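Local atomic coordinates of D-aminoacyl-tRNA deacylase 1 (Homo sapiens, PDB entry 2OKV), a protein that hydrolyses D-aminoacyl-tRNAs and mischarged glycyl-tRNA(Ala) as a homodimeric editing enzyme, and may also act in DNA replication. Residues V67-S78 and T116-F127. Residues are numbered along the deposited sequence; the frame is centred on the assembly and turned at random.
Sequences VMDKQYEILCVS and TYRPELIKDGKF
Strands 73-78 and 122-124 pair in parallel at the edge of the chain's five-stranded mixed sheet in the DTD fold. Helix 99-116 lies in the connection between them, a beta-alpha-beta crossover. Ile74 N donates to Leu121 O, Lys123 N to Ile74 O (2.8 Å), Cys76 N to Lys123 O and Gly125 N to Cys76 O. On the face carrying Ile74 and Ile122, their CD1 atoms meet tightly at 3.5 Å. On the face of Leu75 and Lys123, Lys123 NZ forms a salt bridge with Glu73 OE1 (3.1 Å) and bonds Ala22 O; Glu73 OE2 takes Gly24 N. Val77 packs on Pro140 of the second subunit, in the Gly-cisPro motif that probably rejects L-amino acids. Asp124 OD1 is hydrogen-bonded to Tyr106 OH and accepts from water 1, which bonds Ser78 OG. Before the strands, a Schellman motif at Gln71 closes the short, weakly bonded helix near 67-70. Tyr117, with CG anti to its N (chi1 -171°), sets its ring against Met68 and the turn at 71-72. Met68 CG sits over one ring face, 3.6 Å from the centroid, in a CH-pi contact. Tyr117 OH donates to a lone pair of Tyr72 O, in the carbonyl plane, at 2.6 Å.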
ATOM      1  N   VAL B  67      16.242   1.721   5.843  1.00 39.67           N
ATOM      2  CA  VAL B  67      16.455   2.883   4.987  1.00 39.88           C
ATOM      3  C   VAL B  67      17.664   3.714   5.481  1.00 40.45           C
ATOM      4  O   VAL B  67      18.430   4.235   4.677  1.00 40.41           O
ATOM      5  CB  VAL B  67      15.137   3.732   4.862  1.00 40.09           C
ATOM      6  CG1 VAL B  67      14.833   4.491   6.160  1.00 39.15           C
ATOM      7  CG2 VAL B  67      15.183   4.686   3.663  1.00 40.78           C
ATOM      8  N   MET B  68      17.833   3.816   6.799  1.00 41.09           N
ATOM      9  CA  MET B  68      18.917   4.610   7.382  1.00 42.43           C
ATOM     10  C   MET B  68      20.268   3.916   7.236  1.00 41.75           C
ATOM     11  O   MET B  68      21.284   4.579   7.016  1.00 41.80           O
ATOM     12  CB  MET B  68      18.669   4.892   8.865  1.00 42.67           C
ATOM     13  CG  MET B  68      17.563   5.864   9.149  1.00 43.64           C
ATOM     14  SD  MET B  68      17.661   6.561  10.808  1.00 45.84           S
ATOM     15  CE  MET B  68      19.417   6.791  11.086  1.00 48.30           C
ATOM     16  N   ASP B  69      20.278   2.589   7.380  1.00 41.19           N
ATOM     17  CA  ASP B  69      21.481   1.788   7.132  1.00 40.75           C
ATOM     18  C   ASP B  69      21.994   2.009   5.713  1.00 40.76           C
ATOM     19  O   ASP B  69      23.209   2.069   5.487  1.00 40.29           O
ATOM     20  CB  ASP B  69      21.194   0.293   7.324  1.00 40.78           C
ATOM     21  CG  ASP B  69      20.925  -0.076   8.768  1.00 41.60           C
ATOM     22  OD1 ASP B  69      21.461   0.606   9.672  1.00 42.07           O
ATOM     23  OD2 ASP B  69      20.173  -1.046   8.998  1.00 40.68           O
ATOM     24  N   LYS B  70      21.056   2.112   4.765  1.00 40.34           N
ATOM     25  CA  LYS B  70      21.381   2.248   3.347  1.00 40.83           C
ATOM     26  C   LYS B  70      21.624   3.697   2.934  1.00 41.18           C
ATOM     27  O   LYS B  70      22.100   3.957   1.819  1.00 41.58           O
ATOM     28  CB  LYS B  70      20.257   1.663   2.478  1.00 40.69           C
ATOM     29  CG  LYS B  70      19.969   0.186   2.679  1.00 41.32           C
ATOM     30  CD  LYS B  70      21.175  -0.682   2.312  1.00 42.65           C
ATOM     31  CE  LYS B  70      21.264  -0.930   0.811  1.00 43.49           C
ATOM     32  NZ  LYS B  70      22.359  -1.932   0.528  1.00 43.99           N
ATOM     33  N   GLN B  71      21.306   4.629   3.834  1.00 41.01           N
ATOM     34  CA  GLN B  71      21.287   6.053   3.532  1.00 40.98           C
ATOM     35  C   GLN B  71      20.417   6.299   2.297  1.00 40.73           C
ATOM     36  O   GLN B  71      20.783   7.049   1.400  1.00 40.05           O
ATOM     37  CB  GLN B  71      22.708   6.621   3.362  1.00 41.66           C
ATOM     38  CG  GLN B  71      23.573   6.563   4.628  1.00 44.08           C
ATOM     39  CD  GLN B  71      23.307   7.706   5.618  1.00 49.29           C
ATOM     40  OE1 GLN B  71      23.033   7.463   6.797  1.00 51.50           O
ATOM     41  NE2 GLN B  71      23.406   8.959   5.144  1.00 49.81           N
ATOM     42  N   TYR B  72      19.257   5.640   2.275  1.00 40.52           N
ATOM     43  CA  TYR B  72      18.304   5.771   1.189  1.00 41.06           C
ATOM     44  C   TYR B  72      17.270   6.847   1.552  1.00 41.23           C
ATOM     45  O   TYR B  72      17.347   7.458   2.626  1.00 41.13           O
ATOM     46  CB  TYR B  72      17.639   4.423   0.878  1.00 41.09           C
ATOM     47  CG  TYR B  72      18.463   3.469   0.013  1.00 41.64           C
ATOM     48  CD1 TYR B  72      18.044   2.149  -0.196  1.00 41.34           C
ATOM     49  CD2 TYR B  72      19.652   3.881  -0.599  1.00 43.05           C
ATOM     50  CE1 TYR B  72      18.776   1.271  -0.999  1.00 40.62           C
ATOM     51  CE2 TYR B  72      20.403   3.004  -1.394  1.00 41.97           C
ATOM     52  CZ  TYR B  72      19.950   1.705  -1.593  1.00 41.92           C
ATOM     53  OH  TYR B  72      20.683   0.838  -2.384  1.00 42.77           O
ATOM     54  N   GLU B  73      16.320   7.087   0.659  1.00 41.44           N
ATOM     55  CA  GLU B  73      15.376   8.201   0.839  1.00 42.16           C
ATOM     56  C   GLU B  73      14.019   7.717   1.335  1.00 41.91           C
ATOM     57  O   GLU B  73      13.721   6.517   1.302  1.00 41.08           O
ATOM     58  CB  GLU B  73      15.206   8.993  -0.459  1.00 42.15           C
ATOM     59  CG  GLU B  73      16.407   9.864  -0.838  1.00 43.36           C
ATOM     60  CD  GLU B  73      16.372  10.288  -2.306  1.00 43.65           C
ATOM     61  OE1 GLU B  73      16.187  11.492  -2.589  1.00 44.77           O
ATOM     62  OE2 GLU B  73      16.521   9.402  -3.177  1.00 45.27           O
ATOM     63  N   ILE B  74      13.203   8.661   1.800  1.00 41.62           N
ATOM     64  CA  ILE B  74      11.854   8.363   2.262  1.00 42.13           C
ATOM     65  C   ILE B  74      10.916   9.397   1.639  1.00 42.88           C
ATOM     66  O   ILE B  74      11.149  10.589   1.753  1.00 43.11           O
ATOM     67  CB  ILE B  74      11.721   8.459   3.808  1.00 42.44           C
ATOM     68  CG1 ILE B  74      12.701   7.506   4.508  1.00 41.39           C
ATOM     69  CG2 ILE B  74      10.258   8.217   4.241  1.00 42.05           C
ATOM     70  CD1 ILE B  74      12.782   7.687   6.012  1.00 41.50           C
ATOM     71  N   LEU B  75       9.889   8.925   0.945  1.00 43.48           N
ATOM     72  CA  LEU B  75       8.806   9.787   0.489  1.00 43.78           C
ATOM     73  C   LEU B  75       7.577   9.527   1.364  1.00 44.01           C
ATOM     74  O   LEU B  75       7.016   8.436   1.331  1.00 44.55           O
ATOM     75  CB  LEU B  75       8.476   9.497  -0.984  1.00 43.30           C
ATOM     76  CG  LEU B  75       7.252  10.203  -1.595  1.00 44.37           C
ATOM     77  CD1 LEU B  75       7.470  11.704  -1.611  1.00 40.25           C
ATOM     78  CD2 LEU B  75       6.943   9.669  -3.012  1.00 43.12           C
ATOM     79  N   CYS B  76       7.168  10.517   2.155  1.00 44.85           N
ATOM     80  CA  CYS B  76       5.959  10.377   2.994  1.00 45.75           C
ATOM     81  C   CYS B  76       4.795  11.123   2.380  1.00 44.56           C
ATOM     82  O   CYS B  76       4.925  12.277   1.936  1.00 44.74           O
ATOM     83  CB  CYS B  76       6.142  10.908   4.428  1.00 44.97           C
ATOM     84  SG  CYS B  76       7.569  10.330   5.249  1.00 54.63           S
ATOM     85  N   VAL B  77       3.639  10.478   2.383  1.00 43.81           N
ATOM     86  CA  VAL B  77       2.419  11.135   1.924  1.00 43.09           C
ATOM     87  C   VAL B  77       1.322  10.849   2.935  1.00 42.85           C
ATOM     88  O   VAL B  77       1.176   9.717   3.387  1.00 41.26           O
ATOM     89  CB  VAL B  77       2.007  10.653   0.516  1.00 42.98           C
ATOM     90  CG1 VAL B  77       0.728  11.362   0.052  1.00 43.58           C
ATOM     91  CG2 VAL B  77       3.127  10.913  -0.477  1.00 43.34           C
ATOM     92  N   SER B  78       0.569  11.886   3.296  1.00 43.05           N
ATOM     93  CA  SER B  78      -0.551  11.756   4.225  1.00 43.91           C
ATOM     94  C   SER B  78      -1.702  11.035   3.537  1.00 43.36           C
ATOM     95  O   SER B  78      -2.052  11.363   2.404  1.00 42.54           O
ATOM     96  CB  SER B  78      -1.003  13.146   4.671  1.00 44.25           C
ATOM     97  OG  SER B  78      -0.878  14.017   3.544  1.00 49.56           O
ATOM     98  N   THR B 116      15.450  12.976  13.349  1.00 42.08           N
ATOM     99  CA  THR B 116      15.950  11.652  13.757  1.00 42.35           C
ATOM    100  C   THR B 116      16.832  11.033  12.674  1.00 42.59           C
ATOM    101  O   THR B 116      17.717  10.227  12.976  1.00 43.41           O
ATOM    102  CB  THR B 116      14.776  10.689  14.107  1.00 42.27           C
ATOM    103  OG1 THR B 116      13.990  11.270  15.151  1.00 42.99           O
ATOM    104  CG2 THR B 116      15.282   9.308  14.586  1.00 42.80           C
ATOM    105  N   TYR B 117      16.555  11.379  11.415  1.00 42.33           N
ATOM    106  CA  TYR B 117      17.313  10.898  10.257  1.00 41.80           C
ATOM    107  C   TYR B 117      18.067  12.069   9.618  1.00 41.96           C
ATOM    108  O   TYR B 117      18.756  12.811  10.317  1.00 42.04           O
ATOM    109  CB  TYR B 117      16.364  10.217   9.257  1.00 41.45           C
ATOM    110  CG  TYR B 117      17.022   9.470   8.101  1.00 40.53           C
ATOM    111  CD1 TYR B 117      18.388   9.102   8.134  1.00 42.57           C
ATOM    112  CD2 TYR B 117      16.270   9.115   6.984  1.00 39.67           C
ATOM    113  CE1 TYR B 117      18.976   8.394   7.053  1.00 41.78           C
ATOM    114  CE2 TYR B 117      16.835   8.421   5.916  1.00 40.76           C
ATOM    115  CZ  TYR B 117      18.177   8.059   5.957  1.00 41.89           C
ATOM    116  OH  TYR B 117      18.700   7.380   4.884  1.00 41.32           O
ATOM    117  N   ARG B 118      17.940  12.233   8.303  1.00 41.99           N
ATOM    118  CA  ARG B 118      18.547  13.362   7.597  1.00 42.85           C
ATOM    119  C   ARG B 118      17.450  14.114   6.825  1.00 41.79           C
ATOM    120  O   ARG B 118      16.726  13.510   6.029  1.00 41.01           O
ATOM    121  CB  ARG B 118      19.649  12.883   6.642  1.00 42.82           C
ATOM    122  CG  ARG B 118      20.810  12.158   7.331  1.00 45.27           C
ATOM    123  CD  ARG B 118      21.967  11.863   6.382  1.00 45.86           C
ATOM    124  NE  ARG B 118      23.044  11.136   7.067  1.00 52.46           N
ATOM    125  CZ  ARG B 118      24.095  11.703   7.660  1.00 54.08           C
ATOM    126  NH1 ARG B 118      25.013  10.940   8.257  1.00 55.53           N
ATOM    127  NH2 ARG B 118      24.240  13.029   7.661  1.00 55.84           N
ATOM    128  N   PRO B 119      17.336  15.438   7.045  1.00 41.73           N
ATOM    129  CA  PRO B 119      16.258  16.218   6.429  1.00 41.57           C
ATOM    130  C   PRO B 119      16.231  16.112   4.906  1.00 41.40           C
ATOM    131  O   PRO B 119      15.154  16.002   4.315  1.00 41.74           O
ATOM    132  CB  PRO B 119      16.581  17.659   6.854  1.00 41.49           C
ATOM    133  CG  PRO B 119      17.418  17.510   8.083  1.00 42.64           C
ATOM    134  CD  PRO B 119      18.229  16.279   7.864  1.00 41.44           C
ATOM    135  N   GLU B 120      17.407  16.115   4.281  1.00 41.30           N
ATOM    136  CA  GLU B 120      17.521  16.146   2.818  1.00 41.31           C
ATOM    137  C   GLU B 120      17.092  14.858   2.138  1.00 41.41           C
ATOM    138  O   GLU B 120      16.846  14.844   0.926  1.00 41.36           O
ATOM    139  CB  GLU B 120      18.953  16.513   2.392  1.00 41.60           C
ATOM    140  CG  GLU B 120      19.990  15.412   2.622  1.00 42.25           C
ATOM    141  CD  GLU B 120      20.555  15.372   4.039  1.00 44.63           C
ATOM    142  OE1 GLU B 120      20.169  16.212   4.881  1.00 42.40           O
ATOM    143  OE2 GLU B 120      21.405  14.488   4.306  1.00 45.72           O
ATOM    144  N   LEU B 121      17.013  13.777   2.915  1.00 41.30           N
ATOM    145  CA  LEU B 121      16.594  12.474   2.398  1.00 41.73           C
ATOM    146  C   LEU B 121      15.121  12.169   2.660  1.00 41.76           C
ATOM    147  O   LEU B 121      14.632  11.071   2.355  1.00 41.97           O
ATOM    148  CB  LEU B 121      17.481  11.376   2.996  1.00 41.60           C
ATOM    149  CG  LEU B 121      18.989  11.534   2.782  1.00 41.30           C
ATOM    150  CD1 LEU B 121      19.738  10.484   3.595  1.00 41.19           C
ATOM    151  CD2 LEU B 121      19.343  11.423   1.296  1.00 41.97           C
ATOM    152  N   ILE B 122      14.419  13.139   3.232  1.00 41.77           N
ATOM    153  CA  ILE B 122      12.983  13.014   3.514  1.00 41.84           C
ATOM    154  C   ILE B 122      12.231  13.978   2.603  1.00 41.77           C
ATOM    155  O   ILE B 122      12.467  15.186   2.652  1.00 40.23           O
ATOM    156  CB  ILE B 122      12.633  13.365   5.012  1.00 42.36           C
ATOM    157  CG1 ILE B 122      13.497  12.576   6.026  1.00 42.84           C
ATOM    158  CG2 ILE B 122      11.116  13.271   5.275  1.00 43.32           C
ATOM    159  CD1 ILE B 122      13.197  11.148   6.165  1.00 42.41           C
ATOM    160  N   LYS B 123      11.336  13.422   1.781  1.00 42.10           N
ATOM    161  CA  LYS B 123      10.470  14.179   0.873  1.00 42.68           C
ATOM    162  C   LYS B 123       8.989  13.974   1.215  1.00 42.60           C
ATOM    163  O   LYS B 123       8.596  12.956   1.796  1.00 41.34           O
ATOM    164  CB  LYS B 123      10.721  13.751  -0.586  1.00 43.14           C
ATOM    165  CG  LYS B 123      11.917  14.417  -1.277  1.00 44.37           C
ATOM    166  CD  LYS B 123      13.269  13.940  -0.744  1.00 46.40           C
ATOM    167  CE  LYS B 123      14.443  14.699  -1.386  1.00 47.19           C
ATOM    168  NZ  LYS B 123      14.688  14.200  -2.779  1.00 51.04           N
ATOM    169  N   ASP B 124       8.170  14.943   0.821  1.00 42.95           N
ATOM    170  CA  ASP B 124       6.770  14.974   1.180  1.00 43.65           C
ATOM    171  C   ASP B 124       5.917  15.138  -0.078  1.00 44.12           C
ATOM    172  O   ASP B 124       6.390  15.633  -1.115  1.00 43.91           O
ATOM    173  CB  ASP B 124       6.546  16.159   2.144  1.00 44.46           C
ATOM    174  CG  ASP B 124       5.127  16.228   2.710  1.00 45.41           C
ATOM    175  OD1 ASP B 124       4.380  15.216   2.705  1.00 48.56           O
ATOM    176  OD2 ASP B 124       4.769  17.318   3.179  1.00 44.80           O
ATOM    177  N   GLY B 125       4.652  14.743   0.019  1.00 43.92           N
ATOM    178  CA  GLY B 125       3.663  15.163  -0.961  1.00 44.40           C
ATOM    179  C   GLY B 125       3.242  16.582  -0.637  1.00 45.35           C
ATOM    180  O   GLY B 125       4.001  17.342  -0.019  1.00 45.09           O
ATOM    181  N   LYS B 126       2.021  16.939  -1.037  1.00 45.80           N
ATOM    182  CA  LYS B 126       1.428  18.229  -0.686  1.00 46.49           C
ATOM    183  C   LYS B 126       0.125  17.946   0.059  1.00 46.04           C
ATOM    184  O   LYS B 126      -0.879  17.576  -0.552  1.00 44.54           O
ATOM    185  CB  LYS B 126       1.190  19.099  -1.939  1.00 46.52           C
ATOM    186  CG  LYS B 126       0.652  20.502  -1.617  1.00 48.40           C
ATOM    187  CD  LYS B 126       0.834  21.554  -2.750  1.00 48.73           C
ATOM    188  CE  LYS B 126       0.417  21.052  -4.136  1.00 51.46           C
ATOM    189  NZ  LYS B 126       0.513  22.122  -5.213  1.00 52.64           N
ATOM    190  N   PHE B 127       0.163  18.116   1.382  1.00 46.24           N
ATOM    191  CA  PHE B 127      -0.930  17.697   2.283  1.00 46.80           C
ATOM    192  C   PHE B 127      -2.391  17.840   1.791  1.00 46.95           C
ATOM    193  O   PHE B 127      -3.162  16.899   1.880  1.00 49.15           O
ATOM    194  CB  PHE B 127      -0.794  18.335   3.675  1.00 46.50           C
ATOM    195  CG  PHE B 127      -1.801  17.815   4.666  1.00 45.89           C
ATOM    196  CD1 PHE B 127      -1.518  16.687   5.433  1.00 45.16           C
ATOM    197  CD2 PHE B 127      -3.042  18.433   4.807  1.00 46.77           C
ATOM    198  CE1 PHE B 127      -2.447  16.178   6.325  1.00 44.93           C
ATOM    199  CE2 PHE B 127      -3.988  17.934   5.709  1.00 47.31           C
ATOM    200  CZ  PHE B 127      -3.687  16.806   6.472  1.00 46.01           C
TER
HETATM  201  O   HOH W   1       1.343  14.717   1.977  1.00 39.62           O